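Cystathionine beta-lyase family protein, YNBB B.subtilis ortholog (PDB 3HVY) is probably a pyridoxal-phosphate-dependent lyase of the cystathionine beta-lyase and methionine gamma-lyase type, putatively involved in aluminium resistance. Local coordinates at residues D[53-58]-D[83-88]; D[60-65]-D[76-81]; D[229-232]-D[237-240]; D[221-226]-D[254-259]. All blocks are in the same frame, centred on the assembly; numbering follows the deposited sequence.

Contact 1 (D[53-58]-D[83-88]); sequences FQEERI and YANIFN. With NA (sodium ion), chain X; EDO (1,2-ethanediol), chain Z.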
loop_
_atom_site.group_PDB
_atom_site.type_symbol
_atom_site.label_atom_id
_atom_site.label_comp_id
_atom_site.label_asym_id
_atom_site.label_seq_id
_atom_site.Cartn_x
_atom_site.Cartn_y
_atom_site.Cartn_z
ATOM N N PHE D 53 21.451 11.848 4.743
ATOM C CA PHE D 53 20.518 11.952 3.626
ATOM C C PHE D 53 21.157 12.684 2.426
ATOM O O PHE D 53 21.118 12.227 1.283
ATOM C CB PHE D 53 19.265 12.717 4.065
ATOM C CG PHE D 53 18.129 11.832 4.598
ATOM C CD1 PHE D 53 18.175 11.285 5.868
ATOM C CD2 PHE D 53 17.002 11.606 3.829
ATOM C CE1 PHE D 53 17.141 10.508 6.346
ATOM C CE2 PHE D 53 15.945 10.829 4.287
ATOM C CZ PHE D 53 16.018 10.261 5.546
ATOM N N GLN D 54 21.751 13.825 2.728
ATOM C CA GLN D 54 22.325 14.710 1.709
ATOM C C GLN D 54 23.547 14.105 1.076
ATOM O O GLN D 54 23.708 14.215 -0.128
ATOM C CB GLN D 54 22.627 16.061 2.351
ATOM C CG GLN D 54 21.349 16.701 2.932
ATOM C CD GLN D 54 21.580 18.139 3.316
ATOM O OE1 GLN D 54 22.699 18.500 3.685
ATOM N NE2 GLN D 54 20.540 18.964 3.238
ATOM N N GLU D 55 24.356 13.364 1.838
ATOM C CA GLU D 55 25.518 12.711 1.243
ATOM C C GLU D 55 25.119 11.542 0.334
ATOM O O GLU D 55 25.810 11.253 -0.613
ATOM C CB GLU D 55 26.540 12.312 2.302
ATOM C CG GLU D 55 27.176 13.588 2.968
ATOM C CD GLU D 55 27.956 13.349 4.266
ATOM O OE1 GLU D 55 28.090 12.185 4.719
ATOM O OE2 GLU D 55 28.435 14.360 4.831
ATOM N N GLU D 56 23.974 10.932 0.567
ATOM C CA GLU D 56 23.503 9.891 -0.322
ATOM C C GLU D 56 22.600 10.446 -1.436
ATOM O O GLU D 56 22.087 9.700 -2.256
ATOM C CB GLU D 56 22.818 8.776 0.489
ATOM C CG GLU D 56 22.306 7.544 -0.313
ATOM C CD GLU D 56 23.395 6.762 -1.062
ATOM O OE1 GLU D 56 24.592 6.872 -0.678
ATOM O OE2 GLU D 56 23.033 6.012 -2.013
ATOM N N ARG D 57 22.439 11.761 -1.498
ATOM C CA ARG D 57 21.590 12.399 -2.478
ATOM C C ARG D 57 20.174 11.790 -2.563
ATOM O O ARG D 57 19.647 11.482 -3.633
ATOM C CB ARG D 57 22.271 12.436 -3.847
ATOM C CG ARG D 57 23.586 13.161 -3.869
ATOM C CD ARG D 57 24.188 13.151 -5.262
ATOM N NE ARG D 57 24.897 14.410 -5.462
ATOM C CZ ARG D 57 24.528 15.399 -6.283
ATOM N NH1 ARG D 57 23.467 15.304 -7.085
ATOM N NH2 ARG D 57 25.273 16.494 -6.332
ATOM N N ILE D 58 19.540 11.647 -1.419
ATOM C CA ILE D 58 18.209 11.119 -1.400
ATOM C C ILE D 58 17.293 12.045 -2.176
ATOM O O ILE D 58 17.402 13.272 -2.057
ATOM C CB ILE D 58 17.748 10.853 0.047
ATOM C CG1 ILE D 58 18.666 9.782 0.674
ATOM C CG2 ILE D 58 16.291 10.452 0.093
ATOM C CD1 ILE D 58 18.763 8.444 -0.082
ATOM N N TYR D 83 21.984 4.459 6.577
ATOM C CA TYR D 83 22.178 3.906 7.886
ATOM C C TYR D 83 23.673 3.627 8.150
ATOM O O TYR D 83 24.166 3.899 9.243
ATOM C CB TYR D 83 21.427 2.605 8.051
ATOM C CG TYR D 83 20.030 2.652 8.635
ATOM C CD1 TYR D 83 19.012 3.353 8.030
ATOM C CD2 TYR D 83 19.704 1.865 9.761
ATOM C CE1 TYR D 83 17.671 3.293 8.558
ATOM C CE2 TYR D 83 18.425 1.819 10.272
ATOM C CZ TYR D 83 17.418 2.565 9.700
ATOM O OH TYR D 83 16.126 2.493 10.241
ATOM N N ALA D 84 24.374 3.031 7.192
ATOM C CA ALA D 84 25.829 2.761 7.372
ATOM C C ALA D 84 26.579 4.086 7.695
ATOM O O ALA D 84 27.465 4.164 8.582
ATOM C CB ALA D 84 26.403 2.107 6.129
ATOM N N ASN D 85 26.203 5.138 7.001
ATOM C CA ASN D 85 26.803 6.454 7.254
ATOM C C ASN D 85 26.484 6.935 8.690
ATOM O O ASN D 85 27.382 7.342 9.451
ATOM C CB ASN D 85 26.250 7.446 6.257
ATOM C CG ASN D 85 27.073 8.728 6.173
ATOM O OD1 ASN D 85 27.994 8.961 6.978
ATOM N ND2 ASN D 85 26.781 9.546 5.162
ATOM N N ILE D 86 25.223 6.843 9.091
ATOM C CA ILE D 86 24.805 7.309 10.417
ATOM C C ILE D 86 25.539 6.550 11.528
ATOM O O ILE D 86 26.031 7.139 12.508
ATOM C CB ILE D 86 23.277 7.175 10.609
ATOM C CG1 ILE D 86 22.578 8.192 9.706
ATOM C CG2 ILE D 86 22.879 7.358 12.098
ATOM C CD1 ILE D 86 21.039 7.941 9.512
ATOM N N PHE D 87 25.634 5.242 11.358
ATOM C CA PHE D 87 26.259 4.395 12.362
ATOM C C PHE D 87 27.787 4.318 12.245
ATOM O O PHE D 87 28.446 3.692 13.061
ATOM C CB PHE D 87 25.653 2.985 12.300
ATOM C CG PHE D 87 24.292 2.886 12.933
ATOM C CD1 PHE D 87 24.158 2.909 14.304
ATOM C CD2 PHE D 87 23.149 2.778 12.161
ATOM C CE1 PHE D 87 22.893 2.802 14.919
ATOM C CE2 PHE D 87 21.907 2.686 12.737
ATOM C CZ PHE D 87 21.771 2.682 14.132
ATOM N N ASN D 88 28.320 4.932 11.204
ATOM C CA ASN D 88 29.752 4.893 10.884
ATOM C C ASN D 88 30.282 3.476 10.726
ATOM O O ASN D 88 31.343 3.130 11.270
ATOM C CB ASN D 88 30.540 5.721 11.906
ATOM C CG ASN D 88 30.183 7.184 11.835
ATOM O OD1 ASN D 88 30.228 7.772 10.760
ATOM N ND2 ASN D 88 29.832 7.784 12.966
HETATM NA NA NA X . 29.232 8.654 8.912
HETATM C C1 EDO Z . 28.688 10.907 15.355
HETATM O O1 EDO Z . 28.714 10.494 13.959
HETATM C C2 EDO Z . 29.291 9.929 16.344
HETATM O O2 EDO Z . 30.676 10.261 16.600
HETATM O O HOH W 1 27.902 12.232 7.689
HETATM O O HOH W 2 30.757 10.472 8.533
HETATM O O HOH W 3 30.492 6.844 7.445
#

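Contact 2 (D[60-65]-D[76-81]); sequences ESHFTN and RDSLDR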
loop_
_atom_site.group_PDB
_atom_site.type_symbol
_atom_site.label_atom_id
_atom_site.label_comp_id
_atom_site.label_asym_id
_atom_site.label_seq_id
_atom_site.Cartn_x
_atom_site.Cartn_y
_atom_site.Cartn_z
ATOM N N GLU D 60 13.153 12.011 -4.486
ATOM C CA GLU D 60 11.833 11.355 -4.662
ATOM C C GLU D 60 11.985 9.970 -5.335
ATOM O O GLU D 60 11.270 9.036 -4.989
ATOM C CB GLU D 60 10.834 12.266 -5.401
ATOM N N SER D 61 12.974 9.813 -6.215
ATOM C CA SER D 61 13.167 8.533 -6.897
ATOM C C SER D 61 13.631 7.367 -5.992
ATOM O O SER D 61 13.616 6.187 -6.380
ATOM C CB SER D 61 14.093 8.704 -8.082
ATOM O OG SER D 61 15.249 9.412 -7.732
ATOM N N HIS D 62 14.034 7.696 -4.774
ATOM C CA HIS D 62 14.325 6.671 -3.763
ATOM C C HIS D 62 13.068 6.151 -3.102
ATOM O O HIS D 62 13.141 5.158 -2.335
ATOM C CB HIS D 62 15.290 7.232 -2.713
ATOM C CG HIS D 62 16.652 7.451 -3.267
ATOM N ND1 HIS D 62 17.062 8.672 -3.780
ATOM C CD2 HIS D 62 17.663 6.588 -3.491
ATOM C CE1 HIS D 62 18.292 8.554 -4.243
ATOM N NE2 HIS D 62 18.671 7.296 -4.101
ATOM N N PHE D 63 11.922 6.799 -3.369
ATOM C CA PHE D 63 10.639 6.340 -2.772
ATOM C C PHE D 63 10.000 5.327 -3.753
ATOM O O PHE D 63 8.989 5.563 -4.418
ATOM C CB PHE D 63 9.694 7.491 -2.384
ATOM C CG PHE D 63 10.358 8.588 -1.541
ATOM C CD1 PHE D 63 11.351 8.269 -0.623
ATOM C CD2 PHE D 63 9.943 9.904 -1.636
ATOM C CE1 PHE D 63 11.959 9.237 0.141
ATOM C CE2 PHE D 63 10.565 10.895 -0.851
ATOM C CZ PHE D 63 11.571 10.519 0.040
ATOM N N THR D 64 10.675 4.181 -3.802
ATOM C CA THR D 64 10.391 3.103 -4.700
ATOM C C THR D 64 9.143 2.299 -4.251
ATOM O O THR D 64 8.636 2.406 -3.105
ATOM C CB THR D 64 11.625 2.147 -4.839
ATOM O OG1 THR D 64 11.945 1.589 -3.556
ATOM C CG2 THR D 64 12.819 2.881 -5.401
ATOM N N ASN D 65 8.687 1.517 -5.235
ATOM C CA ASN D 65 7.549 0.674 -5.171
ATOM C C ASN D 65 7.934 -0.657 -5.877
ATOM O O ASN D 65 7.316 -1.065 -6.882
ATOM C CB ASN D 65 6.447 1.379 -5.929
ATOM C CG ASN D 65 5.142 0.716 -5.748
ATOM O OD1 ASN D 65 4.905 0.162 -4.676
ATOM N ND2 ASN D 65 4.269 0.753 -6.788
ATOM N N ARG D 76 15.811 1.001 -1.410
ATOM C CA ARG D 76 16.270 0.046 -0.456
ATOM C C ARG D 76 17.787 0.121 -0.282
ATOM O O ARG D 76 18.287 0.197 0.836
ATOM C CB ARG D 76 15.907 -1.329 -0.983
ATOM C CG ARG D 76 16.310 -2.484 -0.117
ATOM C CD ARG D 76 16.206 -3.796 -0.879
ATOM N NE ARG D 76 17.157 -3.844 -1.971
ATOM C CZ ARG D 76 17.119 -4.662 -3.018
ATOM N NH1 ARG D 76 16.213 -5.599 -3.105
ATOM N NH2 ARG D 76 18.006 -4.531 -3.982
ATOM N N ASP D 77 18.512 0.108 -1.390
ATOM C CA ASP D 77 19.975 0.099 -1.361
ATOM C C ASP D 77 20.548 1.397 -0.836
ATOM O O ASP D 77 21.554 1.399 -0.150
ATOM C CB ASP D 77 20.531 -0.242 -2.745
ATOM C CG ASP D 77 20.169 -1.670 -3.165
ATOM O OD1 ASP D 77 19.863 -2.534 -2.285
ATOM O OD2 ASP D 77 20.151 -1.896 -4.367
ATOM N N SER D 78 19.899 2.507 -1.121
ATOM C CA SER D 78 20.371 3.775 -0.600
ATOM C C SER D 78 20.043 3.936 0.878
ATOM O O SER D 78 20.786 4.637 1.621
ATOM C CB SER D 78 19.751 4.929 -1.395
ATOM O OG SER D 78 20.296 5.036 -2.707
ATOM N N LEU D 79 18.943 3.340 1.335
ATOM C CA LEU D 79 18.639 3.429 2.795
ATOM C C LEU D 79 19.720 2.693 3.555
ATOM O O LEU D 79 20.191 3.164 4.577
ATOM C CB LEU D 79 17.272 2.930 3.179
ATOM C CG LEU D 79 16.852 3.120 4.651
ATOM C CD1 LEU D 79 16.827 4.588 5.016
ATOM C CD2 LEU D 79 15.473 2.524 4.836
ATOM N N ASP D 80 20.101 1.520 3.084
ATOM C CA ASP D 80 21.265 0.847 3.680
ATOM C C ASP D 80 22.509 1.753 3.750
ATOM O O ASP D 80 23.211 1.755 4.751
ATOM C CB ASP D 80 21.627 -0.389 2.888
ATOM C CG ASP D 80 20.568 -1.489 2.965
ATOM O OD1 ASP D 80 19.644 -1.378 3.778
ATOM O OD2 ASP D 80 20.649 -2.470 2.157
ATOM N N ARG D 81 22.814 2.501 2.673
ATOM C CA ARG D 81 23.977 3.389 2.704
ATOM C C ARG D 81 23.793 4.527 3.709
ATOM O O ARG D 81 24.729 4.894 4.426
ATOM C CB ARG D 81 24.278 3.933 1.328
ATOM C CG ARG D 81 24.872 2.872 0.424
ATOM C CD ARG D 81 25.423 3.466 -0.874
ATOM N NE ARG D 81 24.348 3.763 -1.816
ATOM C CZ ARG D 81 23.788 2.864 -2.637
ATOM N NH1 ARG D 81 24.219 1.612 -2.720
ATOM N NH2 ARG D 81 22.806 3.234 -3.430
#

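Contact 3 (D[229-232]-D[237-240]); sequences EPTD and IIAG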
loop_
_atom_site.group_PDB
_atom_site.type_symbol
_atom_site.label_atom_id
_atom_site.label_comp_id
_atom_site.label_asym_id
_atom_site.label_seq_id
_atom_site.Cartn_x
_atom_site.Cartn_y
_atom_site.Cartn_z
ATOM N N GLU D 229 26.721 5.778 18.885
ATOM C CA GLU D 229 26.148 4.445 18.876
ATOM C C GLU D 229 27.307 3.459 19.152
ATOM O O GLU D 229 28.462 3.842 19.181
ATOM C CB GLU D 229 25.503 4.187 17.504
ATOM C CG GLU D 229 24.326 5.109 17.183
ATOM C CD GLU D 229 23.176 4.972 18.152
ATOM O OE1 GLU D 229 23.013 3.856 18.675
ATOM O OE2 GLU D 229 22.428 5.984 18.395
ATOM N N PRO D 230 26.994 2.203 19.444
ATOM C CA PRO D 230 28.043 1.219 19.806
ATOM C C PRO D 230 29.090 1.011 18.707
ATOM O O PRO D 230 30.235 0.706 18.988
ATOM C CB PRO D 230 27.244 -0.031 20.070
ATOM C CG PRO D 230 25.871 0.474 20.434
ATOM C CD PRO D 230 25.645 1.649 19.566
ATOM N N THR D 231 28.682 1.221 17.452
ATOM C CA THR D 231 29.548 1.089 16.300
ATOM C C THR D 231 30.610 2.195 16.246
ATOM O O THR D 231 31.590 2.095 15.528
ATOM C CB THR D 231 28.731 1.038 15.023
ATOM O OG1 THR D 231 27.788 2.102 15.013
ATOM C CG2 THR D 231 27.995 -0.279 14.928
ATOM N N ASP D 232 30.390 3.252 17.006
ATOM C CA ASP D 232 31.344 4.353 17.131
ATOM C C ASP D 232 32.395 4.040 18.202
ATOM O O ASP D 232 33.354 4.785 18.355
ATOM C CB ASP D 232 30.630 5.632 17.547
ATOM C CG ASP D 232 29.668 6.148 16.480
ATOM O OD1 ASP D 232 30.126 6.329 15.359
ATOM O OD2 ASP D 232 28.464 6.388 16.749
ATOM N N ILE D 237 29.228 -5.329 14.822
ATOM C CA ILE D 237 27.940 -5.520 14.269
ATOM C C ILE D 237 26.901 -5.231 15.342
ATOM O O ILE D 237 27.085 -5.526 16.535
ATOM C CB ILE D 237 27.801 -6.940 13.636
ATOM C CG1 ILE D 237 26.448 -7.112 12.952
ATOM C CG2 ILE D 237 28.153 -8.059 14.624
ATOM C CD1 ILE D 237 26.288 -8.450 12.133
ATOM N N ILE D 238 25.832 -4.585 14.904
ATOM C CA ILE D 238 24.700 -4.240 15.781
ATOM C C ILE D 238 23.396 -4.619 15.070
ATOM O O ILE D 238 23.395 -4.835 13.864
ATOM C CB ILE D 238 24.691 -2.749 16.179
ATOM C CG1 ILE D 238 24.410 -1.832 14.974
ATOM C CG2 ILE D 238 26.006 -2.345 16.846
ATOM C CD1 ILE D 238 24.243 -0.352 15.371
ATOM N N ALA D 239 22.303 -4.707 15.833
ATOM C CA ALA D 239 20.987 -5.045 15.305
ATOM C C ALA D 239 19.936 -4.377 16.138
ATOM O O ALA D 239 20.149 -4.106 17.357
ATOM C CB ALA D 239 20.732 -6.566 15.281
ATOM N N GLY D 240 18.803 -4.106 15.494
ATOM C CA GLY D 240 17.665 -3.455 16.151
ATOM C C GLY D 240 16.365 -3.555 15.389
ATOM O O GLY D 240 16.337 -4.127 14.310
#

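Contact 4 (D[221-226]-D[254-259]); sequences YGEFVE and GGYIAG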
loop_
_atom_site.group_PDB
_atom_site.type_symbol
_atom_site.label_atom_id
_atom_site.label_comp_id
_atom_site.label_asym_id
_atom_site.label_seq_id
_atom_site.Cartn_x
_atom_site.Cartn_y
_atom_site.Cartn_z
ATOM N N TYR D 221 16.328 -0.048 21.510
ATOM C CA TYR D 221 15.890 1.041 22.382
ATOM C C TYR D 221 16.924 2.117 22.593
ATOM O O TYR D 221 16.666 3.125 23.262
ATOM C CB TYR D 221 15.492 0.550 23.744
ATOM C CG TYR D 221 14.231 -0.304 23.786
ATOM C CD1 TYR D 221 13.016 0.256 23.501
ATOM C CD2 TYR D 221 14.255 -1.634 24.184
ATOM C CE1 TYR D 221 11.856 -0.443 23.604
ATOM C CE2 TYR D 221 13.044 -2.374 24.274
ATOM C CZ TYR D 221 11.868 -1.742 23.992
ATOM O OH TYR D 221 10.648 -2.382 24.054
ATOM N N GLY D 222 18.099 1.935 22.036
ATOM C CA GLY D 222 19.156 2.901 22.306
ATOM C C GLY D 222 19.425 3.896 21.182
ATOM O O GLY D 222 20.204 4.826 21.355
ATOM N N GLU D 223 18.826 3.716 20.024
ATOM C CA GLU D 223 19.207 4.529 18.875
ATOM C C GLU D 223 18.875 5.942 19.141
ATOM O O GLU D 223 17.792 6.215 19.592
ATOM C CB GLU D 223 18.479 4.079 17.602
ATOM C CG GLU D 223 18.705 2.577 17.220
ATOM C CD GLU D 223 17.732 1.596 17.873
ATOM O OE1 GLU D 223 16.895 2.001 18.713
ATOM O OE2 GLU D 223 17.811 0.385 17.524
ATOM N N PHE D 224 19.816 6.837 18.851
ATOM C CA PHE D 224 19.697 8.295 19.063
ATOM C C PHE D 224 19.461 8.804 20.483
ATOM O O PHE D 224 19.190 10.013 20.658
ATOM C CB PHE D 224 18.611 8.860 18.163
ATOM C CG PHE D 224 18.830 8.564 16.710
ATOM C CD1 PHE D 224 20.040 8.834 16.112
ATOM C CD2 PHE D 224 17.827 7.981 15.943
ATOM C CE1 PHE D 224 20.257 8.559 14.764
ATOM C CE2 PHE D 224 18.058 7.657 14.595
ATOM C CZ PHE D 224 19.259 7.971 14.016
ATOM N N VAL D 225 19.615 7.943 21.491
ATOM C CA VAL D 225 19.516 8.392 22.852
ATOM C C VAL D 225 20.813 9.123 23.294
ATOM O O VAL D 225 20.774 10.037 24.120
ATOM C CB VAL D 225 19.134 7.260 23.806
ATOM C CG1 VAL D 225 19.154 7.805 25.295
ATOM C CG2 VAL D 225 17.751 6.684 23.399
ATOM N N GLU D 226 21.945 8.712 22.749
ATOM C CA GLU D 226 23.205 9.395 22.960
ATOM C C GLU D 226 23.677 9.918 21.604
ATOM O O GLU D 226 23.102 9.602 20.551
ATOM C CB GLU D 226 24.259 8.454 23.568
ATOM C CG GLU D 226 23.898 7.902 24.963
ATOM C CD GLU D 226 25.077 7.263 25.687
ATOM O OE1 GLU D 226 26.136 7.883 25.709
ATOM O OE2 GLU D 226 24.940 6.170 26.288
ATOM N N GLY D 254 9.787 -4.299 10.577
ATOM C CA GLY D 254 11.168 -4.426 10.073
ATOM C C GLY D 254 12.271 -4.304 11.109
ATOM O O GLY D 254 12.026 -4.220 12.314
ATOM N N GLY D 255 13.504 -4.343 10.613
ATOM C CA GLY D 255 14.686 -4.388 11.467
ATOM C C GLY D 255 15.913 -3.957 10.675
ATOM O O GLY D 255 15.845 -3.780 9.450
ATOM N N TYR D 256 17.033 -3.807 11.385
ATOM C CA TYR D 256 18.272 -3.436 10.774
ATOM C C TYR D 256 19.427 -4.242 11.380
ATOM O O TYR D 256 19.350 -4.710 12.520
ATOM C CB TYR D 256 18.514 -1.925 10.876
ATOM C CG TYR D 256 18.901 -1.438 12.266
ATOM C CD1 TYR D 256 17.928 -1.056 13.182
ATOM C CD2 TYR D 256 20.251 -1.380 12.655
ATOM C CE1 TYR D 256 18.288 -0.649 14.464
ATOM C CE2 TYR D 256 20.609 -0.978 13.944
ATOM C CZ TYR D 256 19.621 -0.598 14.835
ATOM O OH TYR D 256 19.916 -0.182 16.120
ATOM N N ILE D 257 20.452 -4.433 10.556
ATOM C CA ILE D 257 21.737 -4.955 10.952
ATOM C C ILE D 257 22.780 -4.023 10.362
ATOM O O ILE D 257 22.646 -3.602 9.232
ATOM C CB ILE D 257 21.976 -6.376 10.466
ATOM C CG1 ILE D 257 20.943 -7.294 11.055
ATOM C CG2 ILE D 257 23.485 -6.820 10.820
ATOM C CD1 ILE D 257 21.043 -8.758 10.624
ATOM N N ALA D 258 23.779 -3.647 11.151
ATOM C CA ALA D 258 24.804 -2.703 10.722
ATOM C C ALA D 258 26.147 -3.099 11.308
ATOM O O ALA D 258 26.250 -3.595 12.432
ATOM C CB ALA D 258 24.480 -1.278 11.137
ATOM N N GLY D 259 27.190 -2.838 10.538
ATOM C CA GLY D 259 28.545 -3.198 10.950
ATOM C C GLY D 259 29.518 -3.406 9.803
ATOM O O GLY D 259 29.362 -2.857 8.707
#

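Contact 1 (D[53-58]-D[83-88])
N85 turns its CG anti to the backbone N (chi1 -164°), and E55 runs out extended beyond a CG that lies anti to its carbonyl carbon (chi1 -67°), and the two side chains meet at about a right angle between their helices. The amide nitrogen does the touching: N85 ND2 donates to E55 OE1 at 3.0 Å along a nearly straight N-H line of 171°. The acceptor lies in the amide plane, whereas the donor reaches OE1 on its anti side, somewhat out of the carboxylate plane. A water donates to E55 OE1 and, more weakly, to N85 OD1, closing a small polar ring at the protein surface. Both segments are helix C-termini. Helix 18-55 ends in a Schellman motif at R57 and helix 74-87 in another at N88, each with positive phi. The second of these ends carries a sodium ion, held by N85 O, N85 OD1 and N88 OD1, each at 2.3 Å, together with two waters. N85 thus divides its amide, OD1 to the metal and ND2 to the glutamate, which leaves the group little freedom to rotate; the nearby cation would be expected to polarise the amide and strengthen its N-H as a donor. N88 ND2 points away from the sodium toward an ethanediol, probably from the crystallisation liquor, whose O1 it meets at 3.1 Å, and it also binds D232. Beside E55, Q54 hydrogen-bonds to Y14 and S356 of the second subunit.

Contact 2 (D[60-65]-D[76-81])
The loop that joins helix 18-55 to helix 74-87 folds back here against the first turns of the second helix, a short 3-10 segment, 60-62, bringing H62 up to S78. The imidazole presents its edge: S78 OG lies near the ring plane, 3.1 Å from H62 NE2 and 3.2 Å from H62 CD2, while S78 CB packs 3.4 Å from the same CD2. H62 ND1, on another part of the ring edge, accepts the backbone N-H of S59, which limits the rotation of the ring. S78 OG has two acceptors within bonding distance, the I74 carbonyl one turn earlier and, probably, E56 OE2, and can share its one proton between them. Further along, the inverse gamma turn centred on F63 leads to T64, whose OG1 comes within 4.5 Å of R76 N; both atoms bind D73 OD1. R76 bends its guanidinium side-on to D77, NE and NH2 both reaching OD1 from one face of the carboxylate, with NE at 3.0 Å in a salt bridge between sequence neighbours. The carbonyl of N65 accepts a hydrogen bond from R288 of the third subunit. With D73 receiving the N-H of R76 and the T64 hydroxyl, the arrangement is that of a helix N-terminus tied by side-chain bonds to the loop leading into it.

Contact 3 (D[229-232]-D[237-240])
The 3-10 turn 230-232 stands beside the start of strand 237-241, T231 and I237 having the closest CA atoms at 7.1 Å, and within the turn D232 N bonds back to E229 O. Methyl groups make the contact. T231 CG2 bears on the branch methyl of I238, CG2 to CG2 at 3.5 Å, tighter than usual van der Waals contact, and lies 3.8 Å from I238 CD1, so that the threonine methyl sits against both arms of the isoleucine. The two side chains cross at about a right angle. In I238, CG1 is set between the backbone N and the carbonyl carbon (chi1 67°), which leaves CG2 beside the backbone N and within reach of the turn. P230 adds a looser apolar touch, its CB 4.2 Å from I238 CG2. The turn is closed by its own polar groups: E229 N donates to D232 OD2 at 2.8 Å, nearly straight (170°), on the anti lone pair of that oxygen. E229 itself reaches R184 and N219, while strand 237-241 pairs with strands 214-218 and 255-259 of the central sheet. The T231 hydroxyl is directed to the carbonyl of F87, at the end of helix 74-87. Threonine thus divides its branches by chemistry, the methyl going to the hydrophobic side of the strand and the hydroxyl to a helix-end carbonyl, which joins turn, strand and helix at one residue.

Contact 4 (D[221-226]-D[254-259])
G254 leads into strand 255-259 with a positive phi that suits glycine, and G255 follows in extended form; the side chain that crosses to E223 belongs to the next residue, Y256. Its ring is carried out from the strand with CG between the backbone N and the carbonyl carbon (chi1 74°), and E223 comes from the opposite direction, its chain bent at chi2. Y256 OH donates to E223 OE2 at a short 2.6 Å, using the lone pair of that oxygen directed away from OE1. The carboxylate oxygen lies at the ring edge, in the ring plane, with Y256 CE1 only 3.3 Å from OE2, whereas the carboxylate plane itself is turned 69° from the ring. E223 CG also closes to 3.2 Å on the phenol oxygen, so the tyrosine end rests against the bend of the glutamate as well as its acid group. A second bond to the phenol oxygen comes from N219 ND2; with both groups buried, these bonds satisfy the hydroxyl and hold it in place. I257 then faces I237 of the adjoining strand, A258 packs on A92 and I238, and G259 ends the strand with another positive phi. Strand 255-259 runs antiparallel between strands 91-95 and 237-241 in the seven-stranded mixed sheet of this PLP-dependent fold, with F87 of helix 74-87 meeting the Y256 ring at about 20° between planes, while F224 and V225 of the loop 221-226 lean on helix 287-317.

In the fold
From the N terminus, the chain leaves helix 18-55, and contact 1 closes the excursion that returns along helix 74-87 to the sodium site. Contact 2 lies within that excursion, on the same helix, and E56 joins the two through R81 and S78; both also touch the second subunit. Contacts 3 and 4 come later in the chain. The short return from turn 229-232 to strand 237-240 falls between the ends of contact 4, and their strands are neighbours in the central sheet. F87 and N88 connect contact 1 to contact 3, while Y83 and F87 pack on Y256 of contact 4, fastening helix 74-87 to the sheet.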